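Local coordinates for protein 6-phospho-beta-d glycosidase (Streptococcus pyogenes, PDB 5FOO) that probably hydrolyses the beta-glycosidic bond of 6-phosphorylated beta-glucosides as a family 1 glycoside hydrolase, and binds 6-phosphocyclophellitol in its pocket, at residues 160-165 and 217-222; 221-226 and 292-297; 369-374 and 386-391. The protein carries 1 engineered substitution. All coordinates share one frame; numbering follows the deposited sequence.

Interaction 1 (160-165 and 217-222); sequences WFVHNE and GRIGTI. With JAZ (6-phosphocyclophellitol), chain G; EDO (1,2-ethanediol), chain H.
The ring of F161 lies across I222 at about a right angle, its CD1 3.8 Å from I222 CG1, on the inner side of the fourth and fifth strands of the TIM barrel. Its CG stands anti to the carbonyl carbon (chi1 -70°), which brings the ring edge to the neighbouring strand, 3.5 Å from CD1 to T221 N; G220, with no side chain, lets the ring lie this close. On the outer side I219 CD1 packs against V162 CG2 at 4.0 Å, and helices 136-153 and 186-208 cover that layer. The parallel ladder runs W160 N to R218 O, G220 N to W160 O and V162 N to G220 O. A beta bulge where the chain turns at V162 then shifts the register by one. Beyond it, H163 O takes I222 N at 3.0 Å, nearly along the C=O axis, and E165 N reaches I222 O at 2.8 Å. Next to this last rung, N164 and E165 enter the ligand pocket, where N224 and Y299 hold E165 OE2. E165 OE1 has two donors: N164 ND2 at 3.0 Å, arriving on the anti side, and O17 of 6-phosphocyclophellitol at 3.1 Å.

Interaction 2 (221-226 and 292-297); sequences TILNLT and DYLGLN
The side chains of T221 and L294 run side by side, pointing the same way, with CG2 of T221 3.7 Å from CD2 of L294, and open an apolar row on the outer side of two parallel strands. L223 CD1 joins L294 CD2 from an oblique direction at 4.1 Å. Further along segment 221-226, L225 CD2 meets L296 CD1 at 3.6 Å; helices 235-258 and 344-356 close over this row with M253 and M353. The backbone bonds are three and nearly straight: G295 N to T221 O, L223 N to G295 O at 2.8 Å, and N297 N to L223 O. CA-H groups of I222 and L296 add CA-H...O contacts to G295 O and L223 O. On the inner side polar and apolar groups mix. I222 CG2, anti to its own backbone nitrogen, sits against the amide of N297, 3.3 Å from both OD1 and ND2. That amide is already bound at both ends, OD1 by S365 and ND2 to N164 OD1, which fixes its flip. With leucines turned out to the helices and I222 and N297 turned to the barrel interior, near the bound ligand, these are the fifth and sixth strands of a TIM barrel, whose parallel strands are wrapped by helices.

Interaction 3 (369-374 and 386-391); sequences VGISGE and DDYRIQ
Two nitrogens of one arginine share a single carboxylate oxygen: the guanidinium of R389, near the start of helix 387-405, comes end-on to E374 OE2, with NH1 at 2.9 Å and NH2 at 3.0 Å from it. Its plane stands 70° from that of the carboxylate, and the two nitrogens meet the oxygen differently: NH1 meets the syn lone pair of OE2, whereas NH2 arrives from above the carboxylate plane. Y388 OH is also placed against OE2, but the modelled 2.5 Å is too short to be trusted in detail. With K447 paired to OE1, this gathering of positive charge would probably keep E374 ionised.

The NE–NH2 edge of the guanidinium grips the backbone. NE and NH2 both bond to V369 O, side-on and in the guanidinium plane, at 3.3 Å and 3.0 Å. NH1 also bonds to D386 OD2 at 2.8 Å, meeting the anti lone pair of that oxygen; S449 OG is a further partner of OD2. A salt-bridge network of E374, R389 and D386 results. In the barrel, 369-374 belongs to the loop that follows the seventh strand, 362-367, and the network ties this loop to the head of the helix that comes next in the chain. D386 holds the N-cap position, yet its side chain makes no capping bond; its O still receives R389 N and I390 N.

Apolar packing flanks the charges. Y388 CG lies between the backbone N and the carbonyl carbon (chi1 49°), which folds the ring back until D386 CA sits over one face, offset toward the rim. I371 CG1 reaches Y388 CE2 at 3.5 Å, meeting the ring obliquely. V369 CG1 rests 3.9 Å from R389 CA, the two side chains crossing at a slant.

Overall arrangement
Interactions 1 and 2 are successive seams of one barrel wall. They share T221 and I222 on strand 218-224, with centres 8 Å apart, and touch directly where N224 and N297 come up to E165. Both are buried, held mainly by parallel backbone bonds and apolar side chains, with polar groups concentrated toward the ligand pocket. Interaction 3 is also largely buried, although it lies farther out, its centre about 20 Å from that of the chain, and makes no contact with the other two; its nearest atoms are about 11 Å from interaction 2. No strand pairs there. R389, bonded to E374 and to the carbonyl of V369, joins the loop after the barrel's seventh strand to the helix.

Interaction 1 (160-165 and 217-222)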
loop_
_atom_site.group_PDB
_atom_site.type_symbol
_atom_site.label_atom_id
_atom_site.label_comp_id
_atom_site.label_asym_id
_atom_site.label_seq_id
_atom_site.Cartn_x
_atom_site.Cartn_y
_atom_site.Cartn_z
ATOM N N TRP A 160 1.894 9.783 9.238
ATOM C CA TRP A 160 1.268 10.074 7.996
ATOM C C TRP A 160 2.030 9.389 6.826
ATOM O O TRP A 160 3.253 9.312 6.843
ATOM C CB TRP A 160 1.294 11.581 7.776
ATOM C CG TRP A 160 0.444 12.376 8.657
ATOM C CD1 TRP A 160 0.849 13.056 9.793
ATOM C CD2 TRP A 160 -0.941 12.632 8.513
ATOM N NE1 TRP A 160 -0.224 13.717 10.356
ATOM C CE2 TRP A 160 -1.330 13.498 9.575
ATOM C CE3 TRP A 160 -1.916 12.211 7.612
ATOM C CZ2 TRP A 160 -2.645 13.940 9.735
ATOM C CZ3 TRP A 160 -3.219 12.689 7.776
ATOM C CH2 TRP A 160 -3.565 13.510 8.844
ATOM N N PHE A 161 1.288 8.977 5.809
ATOM C CA PHE A 161 1.837 8.390 4.610
ATOM C C PHE A 161 1.156 8.956 3.378
ATOM O O PHE A 161 -0.036 9.137 3.359
ATOM C CB PHE A 161 1.762 6.862 4.726
ATOM C CG PHE A 161 2.716 6.302 5.733
ATOM C CD1 PHE A 161 4.036 6.059 5.399
ATOM C CD2 PHE A 161 2.315 6.099 7.033
ATOM C CE1 PHE A 161 4.957 5.627 6.353
ATOM C CE2 PHE A 161 3.221 5.635 8.000
ATOM C CZ PHE A 161 4.531 5.411 7.668
ATOM N N VAL A 162 1.927 9.273 2.340
ATOM C CA VAL A 162 1.355 10.018 1.235
ATOM C C VAL A 162 0.610 9.067 0.245
ATOM O O VAL A 162 -0.510 9.360 -0.134
ATOM C CB VAL A 162 2.390 10.883 0.468
ATOM C CG1 VAL A 162 1.674 11.642 -0.672
ATOM C CG2 VAL A 162 3.041 11.934 1.375
ATOM N N HIS A 163 1.251 7.964 -0.156
ATOM C CA HIS A 163 0.634 6.980 -1.028
ATOM C C HIS A 163 0.850 5.576 -0.475
ATOM O O HIS A 163 1.834 5.295 0.232
ATOM C CB HIS A 163 1.310 6.949 -2.403
ATOM C CG HIS A 163 1.425 8.266 -3.112
ATOM N ND1 HIS A 163 0.349 8.912 -3.642
ATOM C CD2 HIS A 163 2.494 8.986 -3.467
ATOM C CE1 HIS A 163 0.732 10.007 -4.262
ATOM N NE2 HIS A 163 2.036 10.083 -4.156
ATOM N N ASN A 164 -0.054 4.677 -0.855
ATOM C CA ASN A 164 0.232 3.272 -0.881
ATOM C C ASN A 164 0.640 2.857 -2.290
ATOM O O ASN A 164 -0.140 3.020 -3.238
ATOM C CB ASN A 164 -1.006 2.488 -0.481
ATOM C CG ASN A 164 -0.780 0.996 -0.562
ATOM O OD1 ASN A 164 -0.246 0.383 0.366
ATOM N ND2 ASN A 164 -1.173 0.407 -1.677
ATOM N N GLU A 165 1.833 2.330 -2.412
ATOM C CA GLU A 165 2.349 1.707 -3.640
ATOM C C GLU A 165 2.034 2.465 -4.920
ATOM O O GLU A 165 1.237 2.009 -5.783
ATOM C CB GLU A 165 1.894 0.258 -3.758
ATOM C CG GLU A 165 2.287 -0.643 -2.625
ATOM C CD GLU A 165 1.472 -1.988 -2.627
ATOM O OE1 GLU A 165 0.159 -2.074 -2.573
ATOM O OE2 GLU A 165 2.185 -2.988 -2.640
ATOM N N GLY A 217 4.951 15.342 13.988
ATOM C CA GLY A 217 4.993 13.890 13.818
ATOM C C GLY A 217 5.865 13.496 12.626
ATOM O O GLY A 217 6.747 14.228 12.269
ATOM N N ARG A 218 5.597 12.352 11.982
ATOM C CA ARG A 218 6.445 11.901 10.911
ATOM C C ARG A 218 5.631 11.638 9.671
ATOM O O ARG A 218 4.456 11.365 9.787
ATOM C CB ARG A 218 7.278 10.686 11.365
ATOM C CG ARG A 218 8.432 11.153 12.282
ATOM C CD ARG A 218 9.378 10.028 12.662
ATOM N NE ARG A 218 8.659 9.026 13.450
ATOM C CZ ARG A 218 9.175 7.855 13.857
ATOM N NH1 ARG A 218 10.440 7.544 13.520
ATOM N NH2 ARG A 218 8.413 6.987 14.571
ATOM N N ILE A 219 6.253 11.792 8.494
ATOM C CA ILE A 219 5.608 11.615 7.231
ATOM C C ILE A 219 6.486 10.846 6.312
ATOM O O ILE A 219 7.693 11.043 6.292
ATOM C CB ILE A 219 5.169 12.919 6.584
ATOM C CG1 ILE A 219 4.346 12.615 5.330
ATOM C CG2 ILE A 219 6.339 13.870 6.332
ATOM C CD1 ILE A 219 3.455 13.730 4.959
ATOM N N GLY A 220 5.869 9.872 5.636
ATOM C CA GLY A 220 6.582 9.017 4.736
ATOM C C GLY A 220 5.713 8.605 3.597
ATOM O O GLY A 220 4.768 9.315 3.227
ATOM N N THR A 221 6.093 7.486 2.982
ATOM C CA THR A 221 5.294 6.890 1.910
ATOM C C THR A 221 5.384 5.386 2.066
ATOM O O THR A 221 6.187 4.913 2.852
ATOM C CB THR A 221 5.714 7.429 0.522
ATOM O OG1 THR A 221 4.718 7.063 -0.440
ATOM C CG2 THR A 221 7.107 6.871 0.099
ATOM N N ILE A 222 4.506 4.636 1.391
ATOM C CA ILE A 222 4.476 3.182 1.480
ATOM C C ILE A 222 4.863 2.622 0.127
ATOM O O ILE A 222 4.161 2.816 -0.874
ATOM C CB ILE A 222 3.099 2.671 1.939
ATOM C CG1 ILE A 222 2.730 3.202 3.336
ATOM C CG2 ILE A 222 3.047 1.153 1.954
ATOM C CD1 ILE A 222 1.242 3.166 3.603
HETATM C C2 JAZ G . -4.629 -5.405 -1.361
HETATM C C3 JAZ G . -4.104 -4.102 -0.723
HETATM C C4 JAZ G . -2.703 -3.780 -1.234
HETATM C C5 JAZ G . -1.709 -4.899 -0.957
HETATM C C6 JAZ G . -2.242 -6.221 -1.464
HETATM C C7 JAZ G . -3.659 -6.513 -0.967
HETATM C C8 JAZ G . -4.135 -7.910 -1.355
HETATM O O9 JAZ G . -4.185 -7.960 -2.778
HETATM P P10 JAZ G . -5.264 -8.893 -3.478
HETATM O O11 JAZ G . -5.053 -8.645 -4.930
HETATM O O12 JAZ G . -6.600 -8.708 -2.891
HETATM O O13 JAZ G . -4.900 -10.263 -3.107
HETATM O O14 JAZ G . -2.161 -6.258 -2.894
HETATM O O15 JAZ G . -5.915 -5.749 -0.833
HETATM O O16 JAZ G . -4.981 -3.076 -1.114
HETATM O O17 JAZ G . -2.247 -2.565 -0.665
HETATM C C1 EDO H . 5.101 9.072 16.040
HETATM O O1 EDO H . 5.747 8.174 15.139
HETATM C C2 EDO H . 5.761 10.411 16.041
HETATM O O2 EDO H . 6.563 10.427 14.888
#

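Interaction 2 (221-226 and 292-297)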
loop_
_atom_site.group_PDB
_atom_site.type_symbol
_atom_site.label_atom_id
_atom_site.label_comp_id
_atom_site.label_asym_id
_atom_site.label_seq_id
_atom_site.Cartn_x
_atom_site.Cartn_y
_atom_site.Cartn_z
ATOM N N THR A 221 6.093 7.486 2.982
ATOM C CA THR A 221 5.294 6.890 1.910
ATOM C C THR A 221 5.384 5.386 2.066
ATOM O O THR A 221 6.187 4.913 2.852
ATOM C CB THR A 221 5.714 7.429 0.522
ATOM O OG1 THR A 221 4.718 7.063 -0.440
ATOM C CG2 THR A 221 7.107 6.871 0.099
ATOM N N ILE A 222 4.506 4.636 1.391
ATOM C CA ILE A 222 4.476 3.182 1.480
ATOM C C ILE A 222 4.863 2.622 0.127
ATOM O O ILE A 222 4.161 2.816 -0.874
ATOM C CB ILE A 222 3.099 2.671 1.939
ATOM C CG1 ILE A 222 2.730 3.202 3.336
ATOM C CG2 ILE A 222 3.047 1.153 1.954
ATOM C CD1 ILE A 222 1.242 3.166 3.603
ATOM N N LEU A 223 5.962 1.907 0.107
ATOM C CA LEU A 223 6.590 1.460 -1.116
ATOM C C LEU A 223 6.795 -0.047 -1.091
ATOM O O LEU A 223 6.436 -0.670 -0.121
ATOM C CB LEU A 223 7.904 2.184 -1.359
ATOM C CG LEU A 223 7.859 3.689 -1.441
ATOM C CD1 LEU A 223 9.237 4.228 -1.727
ATOM C CD2 LEU A 223 6.884 4.207 -2.483
ATOM N N ASN A 224 7.258 -0.624 -2.216
ATOM C CA ASN A 224 7.705 -2.045 -2.329
ATOM C C ASN A 224 9.216 -2.076 -2.465
ATOM O O ASN A 224 9.843 -1.310 -3.250
ATOM C CB ASN A 224 7.106 -2.710 -3.548
ATOM C CG ASN A 224 5.749 -3.391 -3.261
ATOM O OD1 ASN A 224 5.703 -4.582 -2.860
ATOM N ND2 ASN A 224 4.628 -2.665 -3.531
ATOM N N LEU A 225 9.844 -2.931 -1.689
ATOM C CA LEU A 225 11.247 -3.173 -1.918
ATOM C C LEU A 225 11.445 -4.677 -2.240
ATOM O O LEU A 225 12.534 -5.212 -2.077
ATOM C CB LEU A 225 12.041 -2.680 -0.708
ATOM C CG LEU A 225 13.476 -2.155 -0.747
ATOM C CD1 LEU A 225 13.812 -1.185 -1.860
ATOM C CD2 LEU A 225 13.733 -1.487 0.585
ATOM N N THR A 226 10.395 -5.329 -2.712
ATOM C CA THR A 226 10.461 -6.765 -3.095
ATOM C C THR A 226 11.629 -7.011 -4.073
ATOM O O THR A 226 11.711 -6.337 -5.048
ATOM C CB THR A 226 9.123 -7.207 -3.672
ATOM O OG1 THR A 226 8.079 -6.965 -2.704
ATOM C CG2 THR A 226 9.133 -8.725 -4.080
ATOM N N ASP A 292 10.564 10.879 6.367
ATOM C CA ASP A 292 11.155 10.592 7.747
ATOM C C ASP A 292 11.331 9.101 7.929
ATOM O O ASP A 292 12.220 8.619 8.624
ATOM C CB ASP A 292 10.176 11.080 8.816
ATOM C CG ASP A 292 9.970 12.545 8.733
ATOM O OD1 ASP A 292 11.028 13.161 8.697
ATOM O OD2 ASP A 292 8.839 13.112 8.679
ATOM N N TYR A 293 10.453 8.348 7.281
ATOM C CA TYR A 293 10.404 6.917 7.429
ATOM C C TYR A 293 9.577 6.281 6.297
ATOM O O TYR A 293 8.976 6.999 5.481
ATOM C CB TYR A 293 9.877 6.532 8.822
ATOM C CG TYR A 293 8.518 6.941 9.262
ATOM C CD1 TYR A 293 7.622 7.589 8.455
ATOM C CD2 TYR A 293 8.096 6.608 10.561
ATOM C CE1 TYR A 293 6.374 7.926 8.886
ATOM C CE2 TYR A 293 6.848 6.961 11.019
ATOM C CZ TYR A 293 5.976 7.571 10.156
ATOM O OH TYR A 293 4.728 7.924 10.595
ATOM N N LEU A 294 9.590 4.960 6.219
ATOM C CA LEU A 294 8.871 4.254 5.146
ATOM C C LEU A 294 8.011 3.175 5.691
ATOM O O LEU A 294 8.337 2.527 6.712
ATOM C CB LEU A 294 9.817 3.585 4.178
ATOM C CG LEU A 294 10.576 4.527 3.246
ATOM C CD1 LEU A 294 11.712 3.738 2.623
ATOM C CD2 LEU A 294 9.726 5.226 2.197
ATOM N N GLY A 295 6.935 2.935 4.973
ATOM C CA GLY A 295 6.319 1.626 5.035
ATOM C C GLY A 295 6.757 0.842 3.829
ATOM O O GLY A 295 6.839 1.395 2.705
ATOM N N LEU A 296 7.069 -0.418 4.061
ATOM C CA LEU A 296 7.463 -1.329 3.021
ATOM C C LEU A 296 6.509 -2.493 3.013
ATOM O O LEU A 296 6.311 -3.114 4.035
ATOM C CB LEU A 296 8.880 -1.843 3.219
ATOM C CG LEU A 296 9.891 -0.724 3.103
ATOM C CD1 LEU A 296 11.271 -1.328 3.215
ATOM C CD2 LEU A 296 9.787 0.058 1.794
ATOM N N ASN A 297 5.878 -2.732 1.865
ATOM C CA ASN A 297 4.895 -3.803 1.687
ATOM C C ASN A 297 5.565 -5.032 1.127
ATOM O O ASN A 297 6.395 -4.949 0.219
ATOM C CB ASN A 297 3.720 -3.410 0.771
ATOM C CG ASN A 297 2.832 -2.307 1.354
ATOM O OD1 ASN A 297 2.802 -2.031 2.562
ATOM N ND2 ASN A 297 2.106 -1.666 0.489
#

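Interaction 3 (369-374 and 386-391)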
loop_
_atom_site.group_PDB
_atom_site.type_symbol
_atom_site.label_atom_id
_atom_site.label_comp_id
_atom_site.label_asym_id
_atom_site.label_seq_id
_atom_site.Cartn_x
_atom_site.Cartn_y
_atom_site.Cartn_z
ATOM N N VAL A 369 -1.763 -13.149 3.801
ATOM C CA VAL A 369 -2.063 -14.241 2.865
ATOM C C VAL A 369 -3.588 -14.378 2.725
ATOM O O VAL A 369 -4.347 -14.365 3.712
ATOM C CB VAL A 369 -1.430 -15.599 3.289
ATOM C CG1 VAL A 369 -1.972 -16.121 4.611
ATOM C CG2 VAL A 369 -1.653 -16.635 2.171
ATOM N N GLY A 370 -4.007 -14.508 1.474
ATOM C CA GLY A 370 -5.395 -14.496 1.081
ATOM C C GLY A 370 -5.797 -15.872 0.546
ATOM O O GLY A 370 -5.060 -16.436 -0.279
ATOM N N ILE A 371 -6.960 -16.371 0.980
ATOM C CA ILE A 371 -7.441 -17.750 0.702
ATOM C C ILE A 371 -8.927 -17.643 0.450
ATOM O O ILE A 371 -9.600 -16.843 1.099
ATOM C CB ILE A 371 -7.163 -18.635 1.949
ATOM C CG1 ILE A 371 -5.652 -18.825 2.107
ATOM C CG2 ILE A 371 -7.849 -19.999 1.958
ATOM C CD1 ILE A 371 -5.010 -19.493 0.907
ATOM N N SER A 372 -9.445 -18.404 -0.507
ATOM C CA SER A 372 -10.908 -18.542 -0.704
ATOM C C SER A 372 -11.528 -19.693 0.121
ATOM O O SER A 372 -10.837 -20.484 0.763
ATOM C CB SER A 372 -11.228 -18.716 -2.193
ATOM O OG SER A 372 -10.620 -19.891 -2.651
ATOM N N GLY A 373 -12.847 -19.736 0.151
ATOM C CA GLY A 373 -13.554 -20.853 0.751
ATOM C C GLY A 373 -13.173 -21.166 2.190
ATOM O O GLY A 373 -13.063 -22.367 2.580
ATOM N N GLU A 374 -13.009 -20.115 3.010
ATOM C CA GLU A 374 -12.532 -20.359 4.369
ATOM C C GLU A 374 -13.597 -21.027 5.226
ATOM O O GLU A 374 -13.289 -21.435 6.339
ATOM C CB GLU A 374 -12.042 -19.066 5.065
ATOM C CG GLU A 374 -10.790 -18.465 4.457
ATOM C CD GLU A 374 -10.119 -17.457 5.371
ATOM O OE1 GLU A 374 -10.831 -16.532 5.890
ATOM O OE2 GLU A 374 -8.891 -17.630 5.562
ATOM N N ASP A 386 -7.650 -20.982 10.801
ATOM C CA ASP A 386 -6.740 -20.595 9.720
ATOM C C ASP A 386 -5.311 -20.802 10.097
ATOM O O ASP A 386 -4.529 -19.824 10.153
ATOM C CB ASP A 386 -6.994 -19.138 9.269
ATOM C CG ASP A 386 -6.926 -18.106 10.414
ATOM O OD1 ASP A 386 -7.060 -18.445 11.620
ATOM O OD2 ASP A 386 -6.808 -16.915 10.096
ATOM N N ASP A 387 -4.921 -22.054 10.354
ATOM C CA ASP A 387 -3.511 -22.318 10.706
ATOM C C ASP A 387 -2.536 -22.058 9.566
ATOM O O ASP A 387 -1.381 -21.735 9.838
ATOM C CB ASP A 387 -3.235 -23.630 11.464
ATOM C CG ASP A 387 -3.980 -24.783 10.937
ATOM O OD1 ASP A 387 -3.994 -24.987 9.697
ATOM O OD2 ASP A 387 -4.562 -25.495 11.793
ATOM N N TYR A 388 -2.981 -22.188 8.304
ATOM C CA TYR A 388 -2.193 -21.697 7.173
ATOM C C TYR A 388 -1.790 -20.202 7.350
ATOM O O TYR A 388 -0.711 -19.818 6.984
ATOM C CB TYR A 388 -2.921 -21.877 5.850
ATOM C CG TYR A 388 -4.337 -21.365 5.884
ATOM C CD1 TYR A 388 -5.384 -22.204 6.244
ATOM C CD2 TYR A 388 -4.638 -20.061 5.519
ATOM C CE1 TYR A 388 -6.702 -21.726 6.305
ATOM C CE2 TYR A 388 -5.952 -19.580 5.540
ATOM C CZ TYR A 388 -6.973 -20.425 5.937
ATOM O OH TYR A 388 -8.254 -20.004 6.001
ATOM N N ARG A 389 -2.674 -19.359 7.885
ATOM C CA ARG A 389 -2.373 -17.909 8.035
ATOM C C ARG A 389 -1.384 -17.647 9.208
ATOM O O ARG A 389 -0.418 -16.895 9.094
ATOM C CB ARG A 389 -3.670 -17.122 8.227
ATOM C CG ARG A 389 -3.427 -15.625 8.347
ATOM C CD ARG A 389 -4.686 -14.826 8.172
ATOM N NE ARG A 389 -5.157 -15.003 6.821
ATOM C CZ ARG A 389 -6.252 -15.666 6.462
ATOM N NH1 ARG A 389 -7.065 -16.237 7.374
ATOM N NH2 ARG A 389 -6.528 -15.763 5.139
ATOM N N ILE A 390 -1.629 -18.313 10.333
ATOM C CA ILE A 390 -0.675 -18.365 11.461
ATOM C C ILE A 390 0.716 -18.761 11.013
ATOM O O ILE A 390 1.696 -18.015 11.235
ATOM C CB ILE A 390 -1.168 -19.308 12.544
ATOM C CG1 ILE A 390 -2.446 -18.698 13.161
ATOM C CG2 ILE A 390 -0.066 -19.576 13.593
ATOM C CD1 ILE A 390 -3.148 -19.584 14.189
ATOM N N GLN A 391 0.805 -19.882 10.303
ATOM C CA GLN A 391 2.063 -20.310 9.783
ATOM C C GLN A 391 2.695 -19.256 8.856
ATOM O O GLN A 391 3.882 -18.882 9.006
ATOM C CB GLN A 391 1.880 -21.611 9.027
ATOM C CG GLN A 391 3.168 -22.210 8.521
ATOM C CD GLN A 391 4.043 -22.637 9.697
ATOM O OE1 GLN A 391 3.522 -23.023 10.776
ATOM N NE2 GLN A 391 5.370 -22.534 9.524
HETATM O O HOH W 1 -3.582 -12.320 6.282
#